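Local coordinates for protein peptide synthetase NRPS type II-PCP (Streptomyces verticillus, PDB 4NEO) that is a small helical carrier protein of the peptidyl carrier type, with the fold of the phosphopantetheine-attachment family, at residues Arg13-Trp25 and Arg74-Thr88. Numbering follows the deposited sequence.
Sequences RRRALERDIAAIW and RTVAGMTDHVHATLT
Val76 is the knob at the tightly packed end of this helix pair, held in a hole formed by Glu18, Ile21, Ala22 and Trp25. Its two methyls divide the work. CG2 stands over the Trp25 ring, 3.5 Å from the centroid of the five-membered ring and 18° off the normal, a CH-pi contact; CG1 reaches the Ala22 CB at 3.9 Å. Selenomethionine Met79 meets the same indole at its edge, SE lying 3.6 Å from Trp25 NE1, a Met-aromatic contact. That NE1 is buried without a polar partner.

One turn further along helix 76-86, Thr80 forms the next knob, among Arg14, Leu17, Glu18 and Ile21. Its OG1 donates to Val76 O (2.7 Å) from the opposite face to Thr80 N, so the hydroxyl is satisfied within its own helix while touching Ile21 CD1.

The other end is polar and looser: Val76, Met79 and Trp25 are buried, whereas Arg13 and Asp81 lie on the solvent side. Arg14 CG sits over one face of the His84 ring. In the conformer given, one of two, a bend at chi3 (68°) swings the guanidinium toward Asp81 and Glu18, forming salt bridges from NH1 to Asp81 OD1 and from NH2 to Glu18 OE1; their fine geometry is doubtful. Farther out, Arg13 puts CD 3.4 Å from CE1 at the His84 edge, and a water joins Arg13 NE to His84 ND1. Leu87 and Thr88 beyond are poorly ordered.

The axes of the segments approach to 9.2 Å at 127°, joining the first and last helices of the carrier-protein bundle. An apolar knob, Val76, thus packs one end with the indole and selenium, and Thr80 follows; at the other, Arg14 in this conformer bridges two acidic side chains and probably offsets their negative charge.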
ATOM      1  N   ARG A  13      -4.309  14.338  -0.557  1.00 55.93           N
ATOM      2  CA  ARG A  13      -3.067  13.702  -1.053  1.00 51.74           C
ATOM      3  C   ARG A  13      -2.892  12.254  -0.623  1.00 49.41           C
ATOM      4  O   ARG A  13      -2.579  11.339  -1.452  1.00 46.68           O
ATOM      5  CB  ARG A  13      -1.893  14.564  -0.595  1.00 58.86           C
ATOM      6  CG  ARG A  13      -0.558  13.897  -0.766  1.00 60.40           C
ATOM      7  CD  ARG A  13       0.552  14.846  -0.327  1.00 66.00           C
ATOM      8  NE  ARG A  13       1.820  14.232  -0.712  1.00 72.90           N
ATOM      9  CZ  ARG A  13       3.002  14.853  -0.743  1.00 75.23           C
ATOM     10  NH1 ARG A  13       4.069  14.173  -1.169  1.00 79.35           N
ATOM     11  NH2 ARG A  13       3.117  16.106  -0.316  1.00 74.78           N
ATOM     12  N   ARG A  14      -3.068  11.999   0.671  0.60 47.15           N
ATOM     13  CA  ARG A  14      -2.878  10.659   1.202  0.60 49.68           C
ATOM     14  C   ARG A  14      -3.957   9.667   0.718  0.60 48.52           C
ATOM     15  O   ARG A  14      -3.625   8.533   0.402  0.60 44.74           O
ATOM     16  CB  ARG A  14      -2.865  10.637   2.761  0.60 53.81           C
ATOM     17  CG  ARG A  14      -2.168   9.400   3.348  0.60 53.22           C
ATOM     18  CD  ARG A  14      -2.655   8.980   4.750  0.60 60.12           C
ATOM     19  NE  ARG A  14      -4.029   8.490   4.671  0.60 66.66           N
ATOM     20  CZ  ARG A  14      -4.443   7.222   4.609  0.60 59.72           C
ATOM     21  NH1 ARG A  14      -3.658   6.161   4.776  0.60 50.42           N
ATOM     22  NH2 ARG A  14      -5.733   7.039   4.475  0.60 69.46           N
ATOM     23  N   ARG A  15      -5.234  10.073   0.715  1.00 48.08           N
ATOM     24  CA  ARG A  15      -6.305   9.186   0.203  1.00 51.62           C
ATOM     25  C   ARG A  15      -6.092   8.806  -1.255  1.00 49.08           C
ATOM     26  O   ARG A  15      -6.370   7.675  -1.614  1.00 46.97           O
ATOM     27  CB  ARG A  15      -7.702   9.797   0.343  1.00 57.33           C
ATOM     28  CG  ARG A  15      -8.173   9.682   1.767  1.00 75.33           C
ATOM     29  CD  ARG A  15      -9.445  10.481   1.984  1.00 92.21           C
ATOM     30  NE  ARG A  15      -9.973  10.292   3.327  1.00107.04           N
ATOM     31  CZ  ARG A  15     -11.003  10.973   3.830  1.00127.20           C
ATOM     32  NH1 ARG A  15     -11.416  10.729   5.078  1.00140.17           N
ATOM     33  NH2 ARG A  15     -11.618  11.906   3.102  1.00128.45           N
ATOM     34  N   ALA A  16      -5.534   9.702  -2.058  1.00 47.25           N
ATOM     35  CA  ALA A  16      -5.245   9.364  -3.441  1.00 47.03           C
ATOM     36  C   ALA A  16      -4.206   8.279  -3.513  1.00 50.77           C
ATOM     37  O   ALA A  16      -4.362   7.330  -4.298  1.00 47.65           O
ATOM     38  CB  ALA A  16      -4.786  10.577  -4.232  1.00 50.79           C
ATOM     39  N   LEU A  17      -3.170   8.357  -2.688  1.00 46.70           N
ATOM     40  CA  LEU A  17      -2.181   7.284  -2.685  1.00 43.47           C
ATOM     41  C   LEU A  17      -2.787   5.967  -2.202  1.00 43.37           C
ATOM     42  O   LEU A  17      -2.518   4.897  -2.750  1.00 41.68           O
ATOM     43  CB  LEU A  17      -0.972   7.665  -1.819  1.00 45.35           C
ATOM     44  CG  LEU A  17       0.116   6.576  -1.698  1.00 44.69           C
ATOM     45  CD1 LEU A  17       0.725   6.218  -3.036  1.00 46.24           C
ATOM     46  CD2 LEU A  17       1.210   7.116  -0.782  1.00 47.59           C
ATOM     47  N   GLU A  18      -3.576   6.046  -1.149  1.00 42.02           N
ATOM     48  CA  GLU A  18      -4.205   4.878  -0.585  1.00 45.42           C
ATOM     49  C   GLU A  18      -5.082   4.124  -1.603  1.00 49.49           C
ATOM     50  O   GLU A  18      -5.051   2.905  -1.628  1.00 45.60           O
ATOM     51  CB  GLU A  18      -5.064   5.251   0.626  1.00 44.10           C
ATOM     52  CG  GLU A  18      -5.640   4.077   1.384  1.00 47.69           C
ATOM     53  CD  GLU A  18      -6.557   4.540   2.519  1.00 52.90           C
ATOM     54  OE1 GLU A  18      -6.089   4.715   3.629  1.00 54.66           O
ATOM     55  OE2 GLU A  18      -7.728   4.788   2.301  1.00 65.95           O
ATOM     56  N   ARG A  19      -5.856   4.866  -2.389  0.50 50.03           N
ATOM     57  CA  ARG A  19      -6.675   4.318  -3.468  0.50 54.09           C
ATOM     58  C   ARG A  19      -5.803   3.488  -4.408  0.50 50.77           C
ATOM     59  O   ARG A  19      -6.114   2.340  -4.724  0.50 52.34           O
ATOM     60  CB  ARG A  19      -7.259   5.471  -4.286  0.50 57.80           C
ATOM     61  CG  ARG A  19      -8.747   5.792  -4.213  0.50 67.46           C
ATOM     62  CD  ARG A  19      -9.074   6.395  -5.611  0.50 71.78           C
ATOM     63  NE  ARG A  19      -7.794   6.734  -6.257  0.50 67.49           N
ATOM     64  CZ  ARG A  19      -7.337   7.962  -6.434  0.50 56.88           C
ATOM     65  NH1 ARG A  19      -6.119   8.134  -6.874  0.50 50.11           N
ATOM     66  NH2 ARG A  19      -8.076   8.988  -6.103  0.50 55.94           N
ATOM     67  N   ASP A  20      -4.711   4.084  -4.867  1.00 46.75           N
ATOM     68  CA  ASP A  20      -3.822   3.404  -5.809  1.00 48.60           C
ATOM     69  C   ASP A  20      -3.146   2.185  -5.202  1.00 47.20           C
ATOM     70  O   ASP A  20      -2.978   1.177  -5.867  1.00 44.79           O
ATOM     71  CB  ASP A  20      -2.756   4.352  -6.382  1.00 52.00           C
ATOM     72  CG  ASP A  20      -3.326   5.379  -7.425  1.00 55.61           C
ATOM     73  OD1 ASP A  20      -4.497   5.303  -7.847  1.00 61.39           O
ATOM     74  OD2 ASP A  20      -2.549   6.267  -7.818  1.00 57.04           O
ATOM     75  N   ILE A  21      -2.675   2.282  -3.953  1.00 42.34           N
ATOM     76  CA  ILE A  21      -2.061   1.119  -3.328  1.00 40.96           C
ATOM     77  C   ILE A  21      -3.117  -0.005  -3.165  1.00 44.00           C
ATOM     78  O   ILE A  21      -2.829  -1.166  -3.470  1.00 44.44           O
ATOM     79  CB  ILE A  21      -1.387   1.485  -1.978  1.00 40.97           C
ATOM     80  CG1 ILE A  21      -0.184   2.374  -2.265  1.00 42.38           C
ATOM     81  CG2 ILE A  21      -0.980   0.251  -1.204  1.00 39.73           C
ATOM     82  CD1 ILE A  21       0.533   2.880  -1.006  1.00 42.96           C
ATOM     83  N   ALA A  22      -4.342   0.335  -2.764  1.00 43.40           N
ATOM     84  CA  ALA A  22      -5.366  -0.684  -2.617  1.00 47.19           C
ATOM     85  C   ALA A  22      -5.585  -1.413  -3.955  1.00 51.46           C
ATOM     86  O   ALA A  22      -5.738  -2.624  -3.970  1.00 51.49           O
ATOM     87  CB  ALA A  22      -6.662  -0.089  -2.109  1.00 49.51           C
ATOM     88  N   ALA A  23      -5.591  -0.679  -5.073  1.00 51.16           N
ATOM     89  CA  ALA A  23      -5.804  -1.305  -6.366  1.00 52.66           C
ATOM     90  C   ALA A  23      -4.667  -2.259  -6.699  1.00 53.91           C
ATOM     91  O   ALA A  23      -4.914  -3.325  -7.254  1.00 55.26           O
ATOM     92  CB  ALA A  23      -5.929  -0.249  -7.448  1.00 56.86           C
ATOM     93  N   ILE A  24      -3.429  -1.896  -6.350  1.00 49.99           N
ATOM     94  CA  ILE A  24      -2.266  -2.800  -6.529  1.00 49.60           C
ATOM     95  C   ILE A  24      -2.407  -4.088  -5.733  1.00 51.54           C
ATOM     96  O   ILE A  24      -2.187  -5.173  -6.275  1.00 53.35           O
ATOM     97  CB  ILE A  24      -0.948  -2.075  -6.167  1.00 49.23           C
ATOM     98  CG1 ILE A  24      -0.608  -1.050  -7.235  1.00 47.29           C
ATOM     99  CG2 ILE A  24       0.214  -3.038  -5.976  1.00 51.60           C
ATOM    100  CD1 ILE A  24       0.492  -0.091  -6.796  1.00 49.92           C
ATOM    101  N   TRP A  25      -2.771  -3.975  -4.446  1.00 49.36           N
ATOM    102  CA  TRP A  25      -3.059  -5.156  -3.633  1.00 50.81           C
ATOM    103  C   TRP A  25      -4.158  -6.033  -4.252  1.00 53.84           C
ATOM    104  O   TRP A  25      -4.069  -7.253  -4.276  1.00 55.47           O
ATOM    105  CB  TRP A  25      -3.524  -4.756  -2.208  1.00 49.64           C
ATOM    106  CG  TRP A  25      -2.470  -4.255  -1.267  1.00 48.44           C
ATOM    107  CD1 TRP A  25      -1.491  -3.364  -1.526  1.00 47.53           C
ATOM    108  CD2 TRP A  25      -2.317  -4.625   0.104  1.00 47.51           C
ATOM    109  NE1 TRP A  25      -0.706  -3.166  -0.410  1.00 45.61           N
ATOM    110  CE2 TRP A  25      -1.200  -3.918   0.610  1.00 43.93           C
ATOM    111  CE3 TRP A  25      -3.007  -5.486   0.948  1.00 47.17           C
ATOM    112  CZ2 TRP A  25      -0.771  -4.032   1.935  1.00 45.09           C
ATOM    113  CZ3 TRP A  25      -2.570  -5.622   2.268  1.00 50.69           C
ATOM    114  CH2 TRP A  25      -1.459  -4.905   2.739  1.00 48.20           C
ATOM    115  N   ARG A  74       1.253  -4.157   7.229  1.00 50.69           N
ATOM    116  CA  ARG A  74       0.307  -5.225   6.939  1.00 52.13           C
ATOM    117  C   ARG A  74      -1.083  -4.804   6.461  1.00 50.44           C
ATOM    118  O   ARG A  74      -1.894  -5.678   6.207  1.00 50.89           O
ATOM    119  CB  ARG A  74       0.138  -6.159   8.144  1.00 61.47           C
ATOM    120  CG  ARG A  74       1.426  -6.515   8.850  1.00 69.24           C
ATOM    121  CD  ARG A  74       1.449  -7.929   9.319  1.00 73.58           C
ATOM    122  NE  ARG A  74       2.182  -8.803   8.389  1.00 84.66           N
ATOM    123  CZ  ARG A  74       1.702  -9.925   7.846  1.00101.97           C
ATOM    124  NH1 ARG A  74       0.443 -10.306   8.089  1.00104.04           N
ATOM    125  NH2 ARG A  74       2.478 -10.678   7.049  1.00107.28           N
ATOM    126  N   THR A  75      -1.406  -3.514   6.401  1.00 45.24           N
ATOM    127  CA  THR A  75      -2.654  -3.061   5.791  1.00 44.20           C
ATOM    128  C   THR A  75      -2.326  -2.063   4.699  1.00 44.24           C
ATOM    129  O   THR A  75      -1.211  -1.479   4.659  1.00 40.88           O
ATOM    130  CB  THR A  75      -3.632  -2.448   6.773  1.00 46.41           C
ATOM    131  OG1 THR A  75      -3.101  -1.217   7.303  1.00 46.06           O
ATOM    132  CG2 THR A  75      -3.937  -3.441   7.906  1.00 51.53           C
ATOM    133  N   VAL A  76      -3.276  -1.865   3.795  1.00 41.31           N
ATOM    134  CA  VAL A  76      -3.109  -0.867   2.768  1.00 42.73           C
ATOM    135  C   VAL A  76      -2.975   0.522   3.418  1.00 44.75           C
ATOM    136  O   VAL A  76      -2.113   1.306   3.003  1.00 41.72           O
ATOM    137  CB  VAL A  76      -4.320  -0.845   1.826  1.00 41.90           C
ATOM    138  CG1 VAL A  76      -4.410   0.465   1.052  1.00 43.45           C
ATOM    139  CG2 VAL A  76      -4.342  -2.067   0.900  1.00 45.58           C
ATOM    140  N   ALA A  77      -3.857   0.853   4.380  1.00 43.50           N
ATOM    141  CA  ALA A  77      -3.773   2.194   5.054  1.00 45.02           C
ATOM    142  C   ALA A  77      -2.431   2.418   5.801  1.00 45.35           C
ATOM    143  O   ALA A  77      -1.883   3.518   5.783  1.00 43.24           O
ATOM    144  CB  ALA A  77      -4.920   2.405   6.011  1.00 45.92           C
ATOM    145  N   GLY A  78      -1.960   1.373   6.475  1.00 41.91           N
ATOM    146  CA  GLY A  78      -0.701   1.383   7.205  1.00 42.80           C
ATOM    147  C   GLY A  78       0.447   1.616   6.250  1.00 43.03           C
ATOM    148  O   GLY A  78       1.275   2.471   6.492  1.00 41.75           O
HETATM  149  N   MSE A  79       0.457   0.879   5.141  1.00 42.04           N
HETATM  150  CA  MSE A  79       1.504   0.999   4.144  1.00 42.48           C
HETATM  151  C   MSE A  79       1.502   2.359   3.543  1.00 44.20           C
HETATM  152  O   MSE A  79       2.571   2.960   3.331  1.00 41.09           O
HETATM  153  CB  MSE A  79       1.392  -0.100   3.106  1.00 43.33           C
HETATM  154  CG  MSE A  79       2.495  -0.011   2.037  1.00 44.84           C
HETATM  155 SE   MSE A  79       2.335  -1.601   0.844  1.00 46.55          SE
HETATM  156  CE  MSE A  79       4.078  -1.344   0.051  1.00 42.16           C
ATOM    157  N   THR A  80       0.308   2.856   3.242  1.00 37.88           N
ATOM    158  CA  THR A  80       0.127   4.187   2.676  1.00 40.49           C
ATOM    159  C   THR A  80       0.768   5.240   3.573  1.00 41.45           C
ATOM    160  O   THR A  80       1.521   6.119   3.123  1.00 40.71           O
ATOM    161  CB  THR A  80      -1.380   4.489   2.464  1.00 44.41           C
ATOM    162  OG1 THR A  80      -1.877   3.575   1.480  1.00 41.60           O
ATOM    163  CG2 THR A  80      -1.576   5.909   1.946  1.00 47.15           C
ATOM    164  N   ASP A  81       0.451   5.159   4.848  1.00 43.18           N
ATOM    165  CA  ASP A  81       0.961   6.113   5.814  1.00 50.07           C
ATOM    166  C   ASP A  81       2.458   6.030   5.902  1.00 50.29           C
ATOM    167  O   ASP A  81       3.090   7.068   5.985  1.00 48.66           O
ATOM    168  CB  ASP A  81       0.337   5.915   7.206  1.00 53.93           C
ATOM    169  CG  ASP A  81      -1.085   6.546   7.314  1.00 60.94           C
ATOM    170  OD1 ASP A  81      -1.671   7.013   6.301  1.00 68.74           O
ATOM    171  OD2 ASP A  81      -1.636   6.578   8.429  1.00 59.90           O
ATOM    172  N   HIS A  82       3.033   4.824   5.875  0.50 49.40           N
ATOM    173  CA  HIS A  82       4.494   4.588   6.012  0.50 54.28           C
ATOM    174  C   HIS A  82       5.238   5.020   4.740  0.50 55.45           C
ATOM    175  O   HIS A  82       6.443   5.322   4.765  0.50 52.74           O
ATOM    176  CB  HIS A  82       4.747   3.079   6.201  0.50 57.56           C
ATOM    177  CG  HIS A  82       5.573   2.681   7.405  0.50 60.13           C
ATOM    178  ND1 HIS A  82       5.440   3.256   8.651  0.50 67.75           N
ATOM    179  CD2 HIS A  82       6.451   1.655   7.567  0.50 64.30           C
ATOM    180  CE1 HIS A  82       6.242   2.648   9.510  0.50 65.80           C
ATOM    181  NE2 HIS A  82       6.868   1.672   8.876  0.50 67.63           N
ATOM    182  N   VAL A  83       4.562   4.934   3.595  1.00 49.28           N
ATOM    183  CA  VAL A  83       5.095   5.485   2.356  1.00 49.19           C
ATOM    184  C   VAL A  83       4.886   7.010   2.340  1.00 53.59           C
ATOM    185  O   VAL A  83       5.792   7.711   2.052  1.00 61.89           O
ATOM    186  CB  VAL A  83       4.478   4.814   1.112  1.00 46.98           C
ATOM    187  CG1 VAL A  83       4.879   5.529  -0.149  1.00 48.32           C
ATOM    188  CG2 VAL A  83       4.779   3.324   1.054  1.00 46.08           C
ATOM    189  N   HIS A  84       3.688   7.510   2.643  1.00 60.30           N
ATOM    190  CA  HIS A  84       3.314   8.977   2.552  1.00 64.93           C
ATOM    191  C   HIS A  84       4.161   9.866   3.407  1.00 74.08           C
ATOM    192  O   HIS A  84       4.260  11.103   3.103  1.00 70.07           O
ATOM    193  CB  HIS A  84       1.763   9.216   2.839  1.00 74.77           C
ATOM    194  CG  HIS A  84       1.324  10.671   2.961  1.00 86.37           C
ATOM    195  ND1 HIS A  84       0.986  11.464   1.871  1.00 86.48           N
ATOM    196  CD2 HIS A  84       1.102  11.443   4.060  1.00 89.18           C
ATOM    197  CE1 HIS A  84       0.611  12.663   2.301  1.00 86.79           C
ATOM    198  NE2 HIS A  84       0.669  12.676   3.620  1.00 88.66           N
ATOM    199  N   ALA A  85       4.737   9.221   4.450  1.00 78.78           N
ATOM    200  CA  ALA A  85       5.710   9.782   5.403  1.00 89.71           C
ATOM    201  C   ALA A  85       7.041   9.992   4.740  1.00 98.66           C
ATOM    202  O   ALA A  85       7.607  11.097   4.787  1.00121.54           O
ATOM    203  CB  ALA A  85       5.908   8.870   6.624  1.00 81.70           C
ATOM    204  N   THR A  86       7.562   8.919   4.172  1.00 94.28           N
ATOM    205  CA  THR A  86       8.815   8.951   3.410  1.00 96.36           C
ATOM    206  C   THR A  86       8.867  10.116   2.377  1.00 99.85           C
ATOM    207  O   THR A  86       9.780  10.960   2.354  1.00 86.86           O
ATOM    208  CB  THR A  86       8.942   7.602   2.720  1.00 88.43           C
ATOM    209  OG1 THR A  86       9.123   6.607   3.739  1.00 78.09           O
ATOM    210  CG2 THR A  86      10.062   7.601   1.688  1.00 94.70           C
ATOM    211  N   LEU A  87       7.827  10.178   1.562  1.00102.45           N
ATOM    212  CA  LEU A  87       7.594  11.324   0.681  1.00109.22           C
ATOM    213  C   LEU A  87       7.331  12.718   1.403  1.00108.95           C
ATOM    214  O   LEU A  87       7.100  13.691   0.694  1.00114.02           O
ATOM    215  CB  LEU A  87       6.432  11.010  -0.332  1.00107.47           C
ATOM    216  CG  LEU A  87       6.071   9.606  -0.920  1.00100.00           C
ATOM    217  CD1 LEU A  87       4.792   9.700  -1.793  1.00 91.26           C
ATOM    218  CD2 LEU A  87       7.246   8.882  -1.621  1.00 91.65           C
ATOM    219  N   THR A  88       7.373  12.823   2.750  1.00106.30           N
ATOM    220  CA  THR A  88       7.064  14.082   3.503  1.00114.36           C
ATOM    221  C   THR A  88       8.052  14.305   4.694  1.00117.86           C
ATOM    222  O   THR A  88       9.208  13.853   4.686  1.00114.01           O
ATOM    223  CB  THR A  88       5.574  14.163   4.059  1.00110.44           C
ATOM    224  OG1 THR A  88       4.574  13.750   3.090  1.00 95.43           O
ATOM    225  CG2 THR A  88       5.250  15.599   4.551  1.00114.94           C
TER
HETATM  226  O   HOH W   1       1.655  11.081  -1.318  1.00 65.04           O